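Long-range contact in Rho guanine nucleotide exchange factor 12 (Homo sapiens, PDB 1TXD), which acts as a guanine nucleotide exchange factor for the RhoA GTPase and may act as a GTPase-activating protein for the G-protein alpha subunits GNA12 and GNA13: residues 30-44 against 76-90. The protein carries 1 engineered substitution. Residues are numbered along the deposited sequence; the frame is centred on the assembly and turned at random.
Sequences NELFYTERAHVRTLK and LQLHIGLNEQMKAVR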
# COMPACT_ATOMS: atom_id res chain seq x y z
N ASN A 30 -27.37 -9.55 4.18
CA ASN A 30 -26.99 -9.85 5.55
C ASN A 30 -25.52 -10.18 5.72
O ASN A 30 -24.97 -9.96 6.79
CB ASN A 30 -27.83 -10.99 6.10
CG ASN A 30 -29.01 -10.48 6.80
OD1 ASN A 30 -28.96 -10.21 7.99
ND2 ASN A 30 -30.13 -10.33 6.06
N GLU A 31 -24.92 -10.71 4.65
CA GLU A 31 -23.51 -10.94 4.59
C GLU A 31 -22.74 -9.60 4.65
O GLU A 31 -21.72 -9.53 5.30
CB GLU A 31 -23.16 -11.73 3.31
CG GLU A 31 -21.71 -12.17 3.12
CD GLU A 31 -21.22 -13.16 4.17
OE1 GLU A 31 -21.88 -13.29 5.25
OE2 GLU A 31 -20.15 -13.80 3.94
N LEU A 32 -23.24 -8.58 3.95
CA LEU A 32 -22.63 -7.30 3.93
C LEU A 32 -22.71 -6.70 5.32
O LEU A 32 -21.68 -6.29 5.87
CB LEU A 32 -23.29 -6.37 2.91
CG LEU A 32 -23.01 -4.87 3.11
CD1 LEU A 32 -21.52 -4.50 2.89
CD2 LEU A 32 -23.88 -4.10 2.22
N PHE A 33 -23.90 -6.75 5.92
CA PHE A 33 -24.05 -6.21 7.25
C PHE A 33 -23.19 -6.95 8.28
O PHE A 33 -22.47 -6.31 9.01
CB PHE A 33 -25.51 -6.18 7.71
CG PHE A 33 -26.41 -5.25 6.89
CD1 PHE A 33 -25.99 -4.68 5.69
CD2 PHE A 33 -27.70 -4.98 7.32
CE1 PHE A 33 -26.86 -3.87 4.93
CE2 PHE A 33 -28.55 -4.17 6.58
CZ PHE A 33 -28.11 -3.61 5.39
N TYR A 34 -23.25 -8.28 8.30
CA TYR A 34 -22.58 -9.09 9.28
C TYR A 34 -21.04 -8.94 9.26
O TYR A 34 -20.43 -8.86 10.30
CB TYR A 34 -22.96 -10.58 9.10
CG TYR A 34 -22.32 -11.52 10.10
CD1 TYR A 34 -23.03 -11.96 11.23
CD2 TYR A 34 -20.97 -11.99 9.93
CE1 TYR A 34 -22.44 -12.83 12.17
CE2 TYR A 34 -20.38 -12.84 10.87
CZ TYR A 34 -21.13 -13.26 11.99
OH TYR A 34 -20.59 -14.10 12.93
N THR A 35 -20.45 -8.95 8.07
CA THR A 35 -19.01 -8.87 7.93
C THR A 35 -18.55 -7.44 8.18
O THR A 35 -17.41 -7.23 8.48
CB THR A 35 -18.54 -9.30 6.54
OG1 THR A 35 -19.25 -8.54 5.54
CG2 THR A 35 -18.90 -10.74 6.27
N GLU A 36 -19.46 -6.45 8.06
CA GLU A 36 -19.16 -5.10 8.53
C GLU A 36 -19.07 -5.07 10.04
O GLU A 36 -18.22 -4.35 10.58
CB GLU A 36 -20.19 -4.04 8.09
CG GLU A 36 -19.76 -2.62 8.45
CD GLU A 36 -18.66 -2.13 7.56
OE1 GLU A 36 -17.95 -1.19 7.96
OE2 GLU A 36 -18.47 -2.70 6.48
N ARG A 37 -19.95 -5.80 10.73
CA ARG A 37 -19.88 -5.84 12.20
C ARG A 37 -18.57 -6.54 12.66
O ARG A 37 -17.88 -6.09 13.57
CB ARG A 37 -21.09 -6.55 12.77
CG ARG A 37 -21.44 -6.21 14.22
CD ARG A 37 -22.78 -6.82 14.71
NE ARG A 37 -23.82 -6.75 13.66
CZ ARG A 37 -24.37 -7.79 13.01
NH1 ARG A 37 -24.02 -9.06 13.28
NH2 ARG A 37 -25.29 -7.55 12.07
N ALA A 38 -18.22 -7.62 11.99
CA ALA A 38 -16.98 -8.35 12.24
C ALA A 38 -15.79 -7.40 12.06
O ALA A 38 -14.87 -7.37 12.88
CB ALA A 38 -16.86 -9.54 11.31
N HIS A 39 -15.84 -6.62 10.98
CA HIS A 39 -14.78 -5.65 10.67
C HIS A 39 -14.57 -4.61 11.75
O HIS A 39 -13.44 -4.33 12.15
CB HIS A 39 -15.04 -4.91 9.38
CG HIS A 39 -13.90 -4.04 8.98
ND1 HIS A 39 -12.68 -4.56 8.61
CD2 HIS A 39 -13.75 -2.69 9.01
CE1 HIS A 39 -11.85 -3.57 8.35
NE2 HIS A 39 -12.49 -2.43 8.56
N VAL A 40 -15.66 -4.00 12.16
CA VAL A 40 -15.67 -3.09 13.29
C VAL A 40 -15.02 -3.67 14.51
O VAL A 40 -14.27 -2.98 15.21
CB VAL A 40 -17.09 -2.61 13.61
CG1 VAL A 40 -17.18 -1.86 14.97
CG2 VAL A 40 -17.59 -1.65 12.52
N ARG A 41 -15.35 -4.92 14.81
CA ARG A 41 -14.85 -5.62 16.00
C ARG A 41 -13.33 -5.80 15.98
O ARG A 41 -12.71 -5.73 17.01
CB ARG A 41 -15.53 -6.98 16.14
CG ARG A 41 -15.87 -7.33 17.58
CD ARG A 41 -16.59 -8.68 17.75
NE ARG A 41 -18.04 -8.47 17.79
CZ ARG A 41 -18.90 -8.72 16.80
NH1 ARG A 41 -18.53 -9.25 15.64
NH2 ARG A 41 -20.19 -8.47 16.99
N THR A 42 -12.80 -6.09 14.80
CA THR A 42 -11.40 -6.21 14.51
C THR A 42 -10.68 -4.88 14.75
O THR A 42 -9.60 -4.81 15.40
CB THR A 42 -11.30 -6.64 13.01
OG1 THR A 42 -11.77 -7.97 12.90
CG2 THR A 42 -9.95 -6.82 12.56
N LEU A 43 -11.32 -3.81 14.27
CA LEU A 43 -10.73 -2.51 14.40
C LEU A 43 -10.73 -2.11 15.89
O LEU A 43 -9.76 -1.48 16.35
CB LEU A 43 -11.45 -1.48 13.52
CG LEU A 43 -11.20 -1.56 12.01
CD1 LEU A 43 -11.92 -0.41 11.29
CD2 LEU A 43 -9.77 -1.56 11.65
N LYS A 44 -11.75 -2.46 16.63
CA LYS A 44 -11.72 -2.22 18.10
C LYS A 44 -10.63 -3.04 18.82
O LYS A 44 -10.14 -2.57 19.85
CB LYS A 44 -13.06 -2.46 18.74
CG LYS A 44 -14.21 -1.60 18.23
CD LYS A 44 -15.42 -1.68 19.20
CE LYS A 44 -16.42 -0.56 18.98
NZ LYS A 44 -17.80 -0.97 19.30
N LEU A 76 -11.66 3.67 12.23
CA LEU A 76 -12.55 3.20 13.27
C LEU A 76 -13.91 3.88 13.29
O LEU A 76 -14.92 3.16 13.24
CB LEU A 76 -11.92 3.21 14.64
CG LEU A 76 -12.76 2.79 15.84
CD1 LEU A 76 -13.23 1.34 15.77
CD2 LEU A 76 -11.97 3.01 17.13
N GLN A 77 -13.96 5.21 13.46
CA GLN A 77 -15.24 5.97 13.55
C GLN A 77 -16.04 5.81 12.23
O GLN A 77 -17.21 5.66 12.25
CB GLN A 77 -14.99 7.46 13.85
CG GLN A 77 -15.12 7.93 15.34
CD GLN A 77 -15.71 6.86 16.31
OE1 GLN A 77 -16.93 6.60 16.28
NE2 GLN A 77 -14.86 6.25 17.13
N LEU A 78 -15.36 5.74 11.10
CA LEU A 78 -16.00 5.56 9.84
C LEU A 78 -16.81 4.25 9.73
O LEU A 78 -18.02 4.26 9.40
CB LEU A 78 -14.97 5.64 8.72
CG LEU A 78 -15.48 5.54 7.30
CD1 LEU A 78 -14.55 6.14 6.36
CD2 LEU A 78 -15.78 4.11 6.91
N HIS A 79 -16.17 3.15 10.10
CA HIS A 79 -16.75 1.81 10.07
C HIS A 79 -17.78 1.60 11.18
O HIS A 79 -18.83 0.94 10.93
CB HIS A 79 -15.66 0.77 10.06
CG HIS A 79 -14.97 0.65 8.74
ND1 HIS A 79 -15.52 0.00 7.65
CD2 HIS A 79 -13.75 1.08 8.34
CE1 HIS A 79 -14.69 0.07 6.63
NE2 HIS A 79 -13.59 0.70 7.03
N ILE A 80 -17.59 2.19 12.36
CA ILE A 80 -18.71 2.23 13.32
C ILE A 80 -19.95 3.01 12.75
O ILE A 80 -21.08 2.52 12.87
CB ILE A 80 -18.28 2.86 14.63
CG1 ILE A 80 -17.36 1.94 15.41
CG2 ILE A 80 -19.51 3.25 15.54
CD1 ILE A 80 -16.59 2.64 16.52
N GLY A 81 -19.76 4.19 12.15
CA GLY A 81 -20.88 4.93 11.58
C GLY A 81 -21.57 4.14 10.47
O GLY A 81 -22.76 4.13 10.38
N LEU A 82 -20.80 3.46 9.64
CA LEU A 82 -21.32 2.70 8.55
C LEU A 82 -22.14 1.52 9.08
O LEU A 82 -23.25 1.24 8.59
CB LEU A 82 -20.16 2.20 7.67
CG LEU A 82 -20.51 1.31 6.48
CD1 LEU A 82 -21.78 1.83 5.67
CD2 LEU A 82 -19.26 1.19 5.59
N ASN A 83 -21.57 0.84 10.08
CA ASN A 83 -22.24 -0.23 10.79
C ASN A 83 -23.54 0.24 11.45
O ASN A 83 -24.49 -0.47 11.44
CB ASN A 83 -21.32 -0.81 11.85
CG ASN A 83 -21.88 -2.06 12.47
OD1 ASN A 83 -22.07 -2.13 13.68
ND2 ASN A 83 -22.17 -3.03 11.65
N GLU A 84 -23.57 1.44 12.00
CA GLU A 84 -24.78 1.96 12.62
C GLU A 84 -25.86 2.22 11.55
O GLU A 84 -27.04 1.99 11.81
CB GLU A 84 -24.49 3.23 13.41
CG GLU A 84 -23.78 3.02 14.75
CD GLU A 84 -24.46 1.96 15.63
OE1 GLU A 84 -25.72 1.94 15.69
OE2 GLU A 84 -23.75 1.15 16.26
N GLN A 85 -25.46 2.64 10.36
CA GLN A 85 -26.41 2.94 9.29
C GLN A 85 -26.97 1.62 8.77
O GLN A 85 -28.11 1.55 8.34
CB GLN A 85 -25.73 3.70 8.16
CG GLN A 85 -25.27 5.11 8.52
CD GLN A 85 -24.39 5.70 7.44
OE1 GLN A 85 -23.38 5.11 7.06
NE2 GLN A 85 -24.77 6.86 6.94
N MET A 86 -26.17 0.57 8.81
CA MET A 86 -26.63 -0.74 8.37
C MET A 86 -27.63 -1.26 9.39
O MET A 86 -28.71 -1.73 9.01
CB MET A 86 -25.48 -1.71 8.17
CG MET A 86 -24.72 -1.52 6.88
SD MET A 86 -23.15 -2.31 7.05
CE MET A 86 -22.39 -2.21 5.41
N LYS A 87 -27.31 -1.11 10.68
CA LYS A 87 -28.26 -1.47 11.75
C LYS A 87 -29.62 -0.79 11.58
O LYS A 87 -30.66 -1.42 11.79
CB LYS A 87 -27.69 -1.18 13.15
CG LYS A 87 -27.13 -2.44 13.88
CD LYS A 87 -25.77 -2.20 14.60
CE LYS A 87 -25.11 -3.54 15.02
NZ LYS A 87 -23.77 -3.41 15.70
N ALA A 88 -29.60 0.49 11.19
CA ALA A 88 -30.80 1.32 11.08
C ALA A 88 -31.62 0.90 9.89
O ALA A 88 -32.85 1.02 9.92
CB ALA A 88 -30.43 2.80 10.96
N VAL A 89 -30.97 0.42 8.84
CA VAL A 89 -31.71 -0.06 7.68
C VAL A 89 -32.61 -1.20 8.09
O VAL A 89 -33.71 -1.30 7.59
CB VAL A 89 -30.80 -0.46 6.49
CG1 VAL A 89 -31.57 -1.26 5.46
CG2 VAL A 89 -30.26 0.75 5.84
N ARG A 90 -32.14 -2.07 9.00
CA ARG A 90 -32.91 -3.21 9.50
C ARG A 90 -34.04 -2.82 10.43
O ARG A 90 -35.07 -3.48 10.48
CB ARG A 90 -32.02 -4.13 10.32
CG ARG A 90 -31.00 -4.87 9.56
CD ARG A 90 -30.78 -6.26 10.11
NE ARG A 90 -29.85 -7.00 9.28
CZ ARG A 90 -28.69 -7.50 9.69
NH1 ARG A 90 -28.30 -7.37 10.95
NH2 ARG A 90 -27.92 -8.14 8.83
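His39 turns its CD2 edge onto one face of the His79 imidazole in a T-shaped pair, ring centres 4.4 Å apart and planes at 65°, while Leu78 CD2 rests on the opposite face. In the plane of its ring, His79 ND1 donates to Glu36 OE1 over 2.7 Å, an almost straight bond (169°) to the syn lone pair. Gln170 of helix 169-186 is hydrogen-bonded to NE2 of both rings. Glu36 reaches His79 by bending at chi2 (74°); its OE2 forms a salt bridge with Arg173 and is hydrogen-bonded to Tyr177 OH. The Phe33 ring carries Met86 CB over one face, 3.8 Å from its centroid, and Val89 CG1 at the edge; Phe33 CD2 lies over one face of the Arg90 guanidinium, offset toward its rim. These residues join two roughly antiparallel helices of the DH domain's helical bundle, whose segment axes approach to 9.4 Å; Glu36 and His79 each fit as a knob into a hole of the other helix. With His79 cut back to an alanine, Glu36 OE1 would probably lose this donor and a gap open beside His39 and Leu43. One turn beyond Glu36, Val40 CG2 packs 3.3 Å from His79 O; near Phe33, Met86 CE touches Leu32 CD1. The like charges of Lys87 NZ and Arg37 NE lie 3.9 Å apart, unbonded; Asn83 OD1 holds Lys87 NZ instead.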